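Local coordinates for protein TetR-family transcriptional regulator (Streptomyces coelicolor, PDB 2G7L) that probably binds operator DNA as a dimer through an N-terminal helix-turn-helix domain and regulates transcription in response to a ligand not identified here, at residues 64-68 with 113-119; 108-112 with 160-165; 180-184 with 198-202. All coordinates share one frame; numbering follows the deposited sequence.

Contact 1. Residues 64-68 with 113-119; sequences AELHA and SALVARP
His67 meets Ser113 where the DNA-binding domain of this TetR-family fold sits on its C-terminal regulatory domain. Helix 63-74 joins the two domains, and here it leans on the end of helix 108-116 and the turn after it. The polar contacts come first. His67 ND1 and Ser113 OG form a nearly straight hydrogen bond of 2.9 Å, at 172°, and either could be the donor. The hydroxyl comes to the edge of the imidazole, near its plane. The ring is swung there with CG anti to the carbonyl carbon, chi1 -67°. Ser113 OG has a second partner, Gln109 NE2. A water bridges the backbones by donating to Ala64 O at 2.7 Å and to Ala117 O at 2.8 Å.

Small apolar groups make up most of the rest. Ala64 CB lies 4.1 Å from Ala117 CB and equally near Val116 CG1. One turn on, the methyl of Ala68 packs against the carbonyl oxygen of Ala117 and the Arg118-Pro119 peptide bond. The CA atoms of Ala68 and Pro119 are 4.5 Å apart, the shortest such approach in the contact. The second subunit adds to this region: Pro119 O is hydrogen-bonded to Thr179 OG1 of that subunit. Glu65 approaches from the flank. Its chain bends at chi2, -60°, and brings the carboxylate back to the turn, where Glu65 OE2 lies 3.7 Å from Ala117 CB.

Contact 2. Residues 108-112 with 160-165; sequences PQLAR and AAEQAT
Arg112 reaches across from helix 108-116 to the backbone that leaves helix 142-161, and it has the largest area buried in the contact. Both segments belong to the all-helical C-terminal domain of the TetR family. The arginine chain is extended from CG to NE, with chi2 167°, and this carries the guanidinium past Ala161. Arg112 NE donates to Ala161 O at 2.9 Å, with an N-H...O angle of 143°. The donor lies in the carbonyl plane, on a lone pair, but the oxygen is tilted out of the guanidinium plane. Arg112 NH2 adds two weak bonds, to Gln163 O at 2.8 Å and to Ala161 O at 3.3 Å. It also donates to a water that accepts from Thr165 N.

Thr165 OG1 lies over one face of the guanidinium of Arg112, off-centre and 3.3 Å above the plane, and the angle to NH1 is too poor for a hydrogen bond. Ala161 packs its CB on Arg112 CG, the apolar root of the same chain.

Pro108 packs on the same turn. Pro108 CB lies 3.4 Å from Gln163 O, and its CG rests near Gln163 CB. Toward the helix, Ala111 CB meets Ala160 CB at 3.7 Å. Leu104 of helix 89-106 touches both alanines.

A leucine in place of Arg112 would probably leave the carbonyls of Ala161 and Gln163 without their side-chain donor and let the exiting chain shift.

Arginine N-H groups thus take up carbonyls of the backbone at 161-163. The positive charge is probably eased by these oxygens, and the chain leaving the helix is tied to its neighbour.

Contact 3. Residues 180-184 with 198-202; sequences VRALR and MPLLV
Leu183 and Val202 run antiparallel alongside each other, with CD2 of the leucine 4.1 Å from CG1 of the valine. They join short helix 178-185 to the loop before helix 206-223, in the C-terminal domain of this TetR-family fold. The closely packed side is wholly apolar and centres on buried leucines. Leu183 CG also meets Leu201 CD2 at 4.1 Å, the two side chains lying nearly perpendicular. The selenium of Met198, a selenomethionine, lies 4.3 Å from Leu183 CB. Ile194 of helix 192-197 touches both leucines. Leu125 of the second subunit packs on Leu183, and Leu132 of that subunit on Leu201, so the dimer partner adds to this side. Val180 borders the group, with Val180 CG1 4.0 Å from Val202 CB.

The solvent side belongs to exposed Arg184. It is looser in its exposure and in lacking a polar anchor on the loop segment, not in longer distances. The chain turns at chi3, 105°, and lays the guanidinium alongside Val202. Arg184 CG lies 4.1 Å from Met198 CE. The guanidinium is used here as a flat surface. Over one of its faces, off-centre, stands Val202 CG2, 3.8 Å from Arg184 CZ.

Contacts 1 and 2 share helix 108-116 and lie about 12 Å apart between centres. Their segments alternate along the chain. Helix 108-116 packs on helix 63-74 in one and on the end of helix 142-161 in the other. They touch directly: His67 CB is 3.6 Å from Leu110 CD2, and Leu115 CD1 is 4.0 Å from Ala161 CB. Contact 3 stands apart. Its centre is about 22 Å from that of contact 2 and about 32 Å from that of contact 1, with nearest atoms about 10 Å and 19 Å away. All three also meet the second subunit. In TetR relatives, ligand binding in the C-terminal domain moves the DNA-binding domains; contact 1 lies between these two domains.

Contact 1. Residues 64-68 with 113-119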
loop_
_atom_site.group_PDB
_atom_site.type_symbol
_atom_site.label_atom_id
_atom_site.label_comp_id
_atom_site.label_asym_id
_atom_site.label_seq_id
_atom_site.Cartn_x
_atom_site.Cartn_y
_atom_site.Cartn_z
ATOM N N ALA A 64 15.249 -4.017 -1.495
ATOM C CA ALA A 64 14.035 -4.169 -0.673
ATOM C C ALA A 64 14.220 -5.114 0.518
ATOM O O ALA A 64 13.736 -4.796 1.588
ATOM C CB ALA A 64 12.787 -4.549 -1.541
ATOM N N GLU A 65 14.952 -6.222 0.334
ATOM C CA GLU A 65 15.371 -7.108 1.423
ATOM C C GLU A 65 16.235 -6.371 2.430
ATOM O O GLU A 65 16.126 -6.585 3.644
ATOM C CB GLU A 65 16.071 -8.377 0.931
ATOM C CG GLU A 65 15.125 -9.425 0.212
ATOM C CD GLU A 65 13.961 -9.969 1.084
ATOM O OE1 GLU A 65 14.048 -9.883 2.338
ATOM O OE2 GLU A 65 12.954 -10.496 0.519
ATOM N N LEU A 66 17.054 -5.460 1.918
ATOM C CA LEU A 66 17.947 -4.632 2.749
ATOM C C LEU A 66 17.109 -3.586 3.514
ATOM O O LEU A 66 17.314 -3.377 4.727
ATOM C CB LEU A 66 19.006 -3.926 1.866
ATOM C CG LEU A 66 19.918 -2.869 2.524
ATOM C CD1 LEU A 66 20.884 -3.597 3.536
ATOM C CD2 LEU A 66 20.727 -2.037 1.456
ATOM N N HIS A 67 16.180 -2.907 2.809
ATOM C CA HIS A 67 15.277 -1.968 3.537
ATOM C C HIS A 67 14.446 -2.728 4.550
ATOM O O HIS A 67 14.260 -2.250 5.653
ATOM C CB HIS A 67 14.383 -1.142 2.614
ATOM C CG HIS A 67 15.131 -0.154 1.773
ATOM N ND1 HIS A 67 14.526 0.577 0.773
ATOM C CD2 HIS A 67 16.437 0.203 1.762
ATOM C CE1 HIS A 67 15.429 1.350 0.187
ATOM N NE2 HIS A 67 16.597 1.131 0.762
ATOM N N ALA A 68 13.983 -3.921 4.183
ATOM C CA ALA A 68 13.175 -4.757 5.101
ATOM C C ALA A 68 13.947 -5.103 6.420
ATOM O O ALA A 68 13.385 -4.980 7.533
ATOM C CB ALA A 68 12.707 -6.000 4.431
ATOM N N SER A 113 8.915 0.221 0.687
ATOM C CA SER A 113 9.641 -1.003 0.363
ATOM C C SER A 113 9.032 -2.213 1.023
ATOM O O SER A 113 9.085 -3.318 0.471
ATOM C CB SER A 113 11.106 -0.858 0.792
ATOM O OG SER A 113 11.716 0.176 0.045
ATOM N N ALA A 114 8.455 -2.022 2.208
ATOM C CA ALA A 114 7.756 -3.145 2.925
ATOM C C ALA A 114 6.572 -3.758 2.098
ATOM O O ALA A 114 6.294 -4.974 2.136
ATOM C CB ALA A 114 7.298 -2.689 4.339
ATOM N N LEU A 115 5.983 -2.955 1.223
ATOM C CA LEU A 115 5.009 -3.548 0.267
ATOM C C LEU A 115 5.658 -4.395 -0.786
ATOM O O LEU A 115 5.071 -5.343 -1.248
ATOM C CB LEU A 115 4.079 -2.492 -0.367
ATOM C CG LEU A 115 3.290 -1.670 0.651
ATOM C CD1 LEU A 115 2.927 -0.291 0.141
ATOM C CD2 LEU A 115 2.071 -2.383 1.249
ATOM N N VAL A 116 6.889 -4.083 -1.170
ATOM C CA VAL A 116 7.617 -4.934 -2.102
ATOM C C VAL A 116 8.166 -6.192 -1.409
ATOM O O VAL A 116 7.998 -7.326 -1.896
ATOM C CB VAL A 116 8.772 -4.150 -2.748
ATOM C CG1 VAL A 116 9.440 -4.990 -3.835
ATOM C CG2 VAL A 116 8.261 -2.865 -3.318
ATOM N N ALA A 117 8.828 -6.012 -0.254
ATOM C CA ALA A 117 9.278 -7.194 0.542
ATOM C C ALA A 117 9.092 -6.887 2.008
ATOM O O ALA A 117 9.589 -5.892 2.490
ATOM C CB ALA A 117 10.724 -7.592 0.222
ATOM N N ARG A 118 8.275 -7.711 2.685
ATOM C CA ARG A 118 8.014 -7.520 4.090
ATOM C C ARG A 118 9.250 -7.947 4.879
ATOM O O ARG A 118 9.918 -8.902 4.475
ATOM C CB ARG A 118 6.834 -8.393 4.553
ATOM C CG ARG A 118 5.469 -7.819 4.212
ATOM C CD ARG A 118 4.398 -8.674 4.776
ATOM N NE ARG A 118 4.321 -9.923 4.078
ATOM C CZ ARG A 118 3.561 -10.952 4.458
ATOM N NH1 ARG A 118 2.816 -10.867 5.559
ATOM N NH2 ARG A 118 3.576 -12.073 3.742
ATOM N N PRO A 119 9.474 -7.315 6.055
ATOM C CA PRO A 119 10.463 -7.811 6.990
ATOM C C PRO A 119 10.262 -9.291 7.316
ATOM O O PRO A 119 9.158 -9.856 7.135
ATOM C CB PRO A 119 10.238 -6.946 8.228
ATOM C CG PRO A 119 9.770 -5.665 7.666
ATOM C CD PRO A 119 8.807 -6.118 6.587
HETATM O O HOH W 1 11.340 -3.714 2.390
#

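Contact 2. Residues 108-112 with 160-165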
loop_
_atom_site.group_PDB
_atom_site.type_symbol
_atom_site.label_atom_id
_atom_site.label_comp_id
_atom_site.label_asym_id
_atom_site.label_seq_id
_atom_site.Cartn_x
_atom_site.Cartn_y
_atom_site.Cartn_z
ATOM N N PRO A 108 8.973 6.727 5.623
ATOM C CA PRO A 108 7.990 6.326 4.587
ATOM C C PRO A 108 8.519 5.481 3.483
ATOM O O PRO A 108 7.805 4.594 3.009
ATOM C CB PRO A 108 7.393 7.671 4.121
ATOM C CG PRO A 108 7.441 8.510 5.407
ATOM C CD PRO A 108 8.922 8.189 5.846
ATOM N N GLN A 109 9.787 5.671 3.121
ATOM C CA GLN A 109 10.400 4.778 2.155
ATOM C C GLN A 109 10.510 3.355 2.649
ATOM O O GLN A 109 10.434 2.443 1.846
ATOM C CB GLN A 109 11.774 5.286 1.711
ATOM C CG GLN A 109 12.453 4.404 0.664
ATOM C CD GLN A 109 11.597 4.153 -0.569
ATOM O OE1 GLN A 109 11.109 5.113 -1.178
ATOM N NE2 GLN A 109 11.440 2.859 -0.970
ATOM N N LEU A 110 10.650 3.142 3.973
ATOM C CA LEU A 110 10.572 1.761 4.484
ATOM C C LEU A 110 9.188 1.131 4.352
ATOM O O LEU A 110 9.079 -0.061 4.015
ATOM C CB LEU A 110 11.088 1.664 5.950
ATOM C CG LEU A 110 12.593 2.053 6.146
ATOM C CD1 LEU A 110 12.995 1.849 7.616
ATOM C CD2 LEU A 110 13.502 1.267 5.165
ATOM N N ALA A 111 8.136 1.903 4.639
ATOM C CA ALA A 111 6.719 1.475 4.304
ATOM C C ALA A 111 6.619 1.133 2.812
ATOM O O ALA A 111 6.145 0.034 2.473
ATOM C CB ALA A 111 5.666 2.548 4.674
ATOM N N ARG A 112 7.144 2.017 1.926
ATOM C CA ARG A 112 7.065 1.746 0.477
ATOM C C ARG A 112 7.742 0.457 0.110
ATOM O O ARG A 112 7.213 -0.359 -0.681
ATOM C CB ARG A 112 7.636 2.886 -0.360
ATOM C CG ARG A 112 6.762 4.114 -0.370
ATOM C CD ARG A 112 7.482 5.341 -0.943
ATOM N NE ARG A 112 6.852 6.503 -0.330
ATOM C CZ ARG A 112 7.158 7.768 -0.577
ATOM N NH1 ARG A 112 8.064 8.079 -1.490
ATOM N NH2 ARG A 112 6.513 8.734 0.039
ATOM N N ALA A 160 1.133 4.650 5.568
ATOM C CA ALA A 160 2.451 5.285 5.815
ATOM C C ALA A 160 3.229 5.525 4.501
ATOM O O ALA A 160 3.932 6.528 4.367
ATOM C CB ALA A 160 3.273 4.435 6.809
ATOM N N ALA A 161 3.072 4.606 3.531
ATOM C CA ALA A 161 3.626 4.776 2.171
ATOM C C ALA A 161 3.294 6.092 1.472
ATOM O O ALA A 161 4.124 6.630 0.710
ATOM C CB ALA A 161 3.279 3.560 1.262
ATOM N N GLU A 162 2.068 6.568 1.707
ATOM C CA GLU A 162 1.514 7.811 1.156
ATOM C C GLU A 162 2.035 9.057 1.845
ATOM O O GLU A 162 1.728 10.150 1.401
ATOM C CB GLU A 162 -0.022 7.807 1.276
ATOM C CG GLU A 162 -0.809 6.645 0.521
ATOM C CD GLU A 162 -2.365 6.772 0.671
ATOM O OE1 GLU A 162 -3.075 6.566 -0.350
ATOM O OE2 GLU A 162 -2.885 7.067 1.793
ATOM N N GLN A 163 2.776 8.906 2.957
ATOM C CA GLN A 163 3.371 10.053 3.670
ATOM C C GLN A 163 4.629 10.564 2.955
ATOM O O GLN A 163 5.382 9.774 2.360
ATOM C CB GLN A 163 3.679 9.723 5.141
ATOM C CG GLN A 163 2.473 9.236 5.999
ATOM C CD GLN A 163 1.175 10.019 5.737
ATOM O OE1 GLN A 163 1.152 11.243 5.850
ATOM N NE2 GLN A 163 0.095 9.301 5.360
ATOM N N ALA A 164 4.832 11.888 2.996
ATOM C CA ALA A 164 5.973 12.545 2.323
ATOM C C ALA A 164 7.324 11.993 2.832
ATOM O O ALA A 164 7.598 12.056 4.033
ATOM C CB ALA A 164 5.912 14.074 2.521
ATOM N N THR A 165 8.142 11.447 1.923
ATOM C CA THR A 165 9.528 11.011 2.232
ATOM C C THR A 165 10.417 12.184 2.635
ATOM O O THR A 165 11.020 12.171 3.710
ATOM C CB THR A 165 10.165 10.188 1.051
ATOM O OG1 THR A 165 9.964 8.795 1.296
ATOM C CG2 THR A 165 11.642 10.425 0.897
HETATM O O HOH W 2 7.830 11.466 -1.097
#

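Contact 3. Residues 180-184 with 198-202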
loop_
_atom_site.group_PDB
_atom_site.type_symbol
_atom_site.label_atom_id
_atom_site.label_comp_id
_atom_site.label_asym_id
_atom_site.label_seq_id
_atom_site.Cartn_x
_atom_site.Cartn_y
_atom_site.Cartn_z
ATOM N N VAL A 180 -6.749 15.955 -4.950
ATOM C CA VAL A 180 -7.640 16.704 -4.073
ATOM C C VAL A 180 -8.183 17.925 -4.795
ATOM O O VAL A 180 -9.404 18.202 -4.710
ATOM C CB VAL A 180 -6.993 17.053 -2.710
ATOM C CG1 VAL A 180 -7.889 18.035 -1.875
ATOM C CG2 VAL A 180 -6.726 15.756 -1.916
ATOM N N ARG A 181 -7.310 18.611 -5.538
ATOM C CA ARG A 181 -7.731 19.756 -6.386
ATOM C C ARG A 181 -8.764 19.330 -7.455
ATOM O O ARG A 181 -9.825 19.971 -7.589
ATOM C CB ARG A 181 -6.522 20.457 -7.033
ATOM C CG ARG A 181 -5.621 21.162 -5.994
ATOM C CD ARG A 181 -4.530 22.109 -6.557
ATOM N NE ARG A 181 -3.464 21.408 -7.282
ATOM C CZ ARG A 181 -2.420 20.802 -6.701
ATOM N NH1 ARG A 181 -2.304 20.778 -5.361
ATOM N NH2 ARG A 181 -1.499 20.197 -7.471
ATOM N N ALA A 182 -8.471 18.236 -8.165
ATOM C CA ALA A 182 -9.328 17.744 -9.234
ATOM C C ALA A 182 -10.716 17.330 -8.726
ATOM O O ALA A 182 -11.722 17.465 -9.453
ATOM C CB ALA A 182 -8.649 16.605 -9.984
ATOM N N LEU A 183 -10.763 16.824 -7.490
ATOM C CA LEU A 183 -12.005 16.419 -6.841
ATOM C C LEU A 183 -12.809 17.666 -6.445
ATOM O O LEU A 183 -14.008 17.726 -6.745
ATOM C CB LEU A 183 -11.758 15.520 -5.623
ATOM C CG LEU A 183 -11.795 13.966 -5.624
ATOM C CD1 LEU A 183 -12.345 13.214 -6.903
ATOM C CD2 LEU A 183 -10.576 13.293 -5.051
ATOM N N ARG A 184 -12.162 18.649 -5.803
ATOM C CA ARG A 184 -12.813 19.946 -5.534
ATOM C C ARG A 184 -13.392 20.662 -6.812
ATOM O O ARG A 184 -14.380 21.396 -6.712
ATOM C CB ARG A 184 -11.902 20.892 -4.723
ATOM C CG ARG A 184 -11.183 20.220 -3.569
ATOM C CD ARG A 184 -10.542 21.185 -2.562
ATOM N NE ARG A 184 -11.347 21.234 -1.338
ATOM C CZ ARG A 184 -10.934 20.918 -0.104
ATOM N NH1 ARG A 184 -9.675 20.554 0.133
ATOM N NH2 ARG A 184 -11.793 20.996 0.914
HETATM N N MSE A 198 -18.405 15.458 -1.236
HETATM C CA MSE A 198 -17.474 16.498 -0.872
HETATM C C MSE A 198 -18.163 17.359 0.162
HETATM O O MSE A 198 -19.334 17.672 -0.006
HETATM C CB MSE A 198 -17.141 17.360 -2.106
HETATM C CG MSE A 198 -16.248 16.656 -3.129
HETATM SE SE MSE A 198 -14.476 16.326 -2.424
HETATM C CE MSE A 198 -14.202 18.133 -1.764
ATOM N N PRO A 199 -17.442 17.801 1.216
ATOM C CA PRO A 199 -16.023 17.800 1.545
ATOM C C PRO A 199 -15.423 16.510 2.144
ATOM O O PRO A 199 -14.189 16.367 2.175
ATOM C CB PRO A 199 -15.915 18.916 2.588
ATOM C CG PRO A 199 -17.241 19.001 3.205
ATOM C CD PRO A 199 -18.245 18.410 2.281
ATOM N N LEU A 200 -16.261 15.582 2.599
ATOM C CA LEU A 200 -15.740 14.422 3.348
ATOM C C LEU A 200 -14.832 13.513 2.511
ATOM O O LEU A 200 -13.954 12.841 3.066
ATOM C CB LEU A 200 -16.869 13.584 4.007
ATOM C CG LEU A 200 -17.406 14.047 5.362
ATOM C CD1 LEU A 200 -18.483 13.096 5.857
ATOM C CD2 LEU A 200 -16.316 14.180 6.410
ATOM N N LEU A 201 -15.043 13.478 1.198
ATOM C CA LEU A 201 -14.236 12.648 0.310
ATOM C C LEU A 201 -12.724 13.019 0.471
ATOM O O LEU A 201 -11.833 12.176 0.377
ATOM C CB LEU A 201 -14.716 12.843 -1.108
ATOM C CG LEU A 201 -14.093 12.045 -2.241
ATOM C CD1 LEU A 201 -14.116 10.615 -1.802
ATOM C CD2 LEU A 201 -14.839 12.238 -3.564
ATOM N N VAL A 202 -12.460 14.286 0.773
ATOM C CA VAL A 202 -11.074 14.749 0.991
ATOM C C VAL A 202 -10.787 15.223 2.444
ATOM O O VAL A 202 -9.692 15.673 2.743
ATOM C CB VAL A 202 -10.676 15.824 -0.095
ATOM C CG1 VAL A 202 -11.046 15.318 -1.500
ATOM C CG2 VAL A 202 -11.426 17.149 0.156
#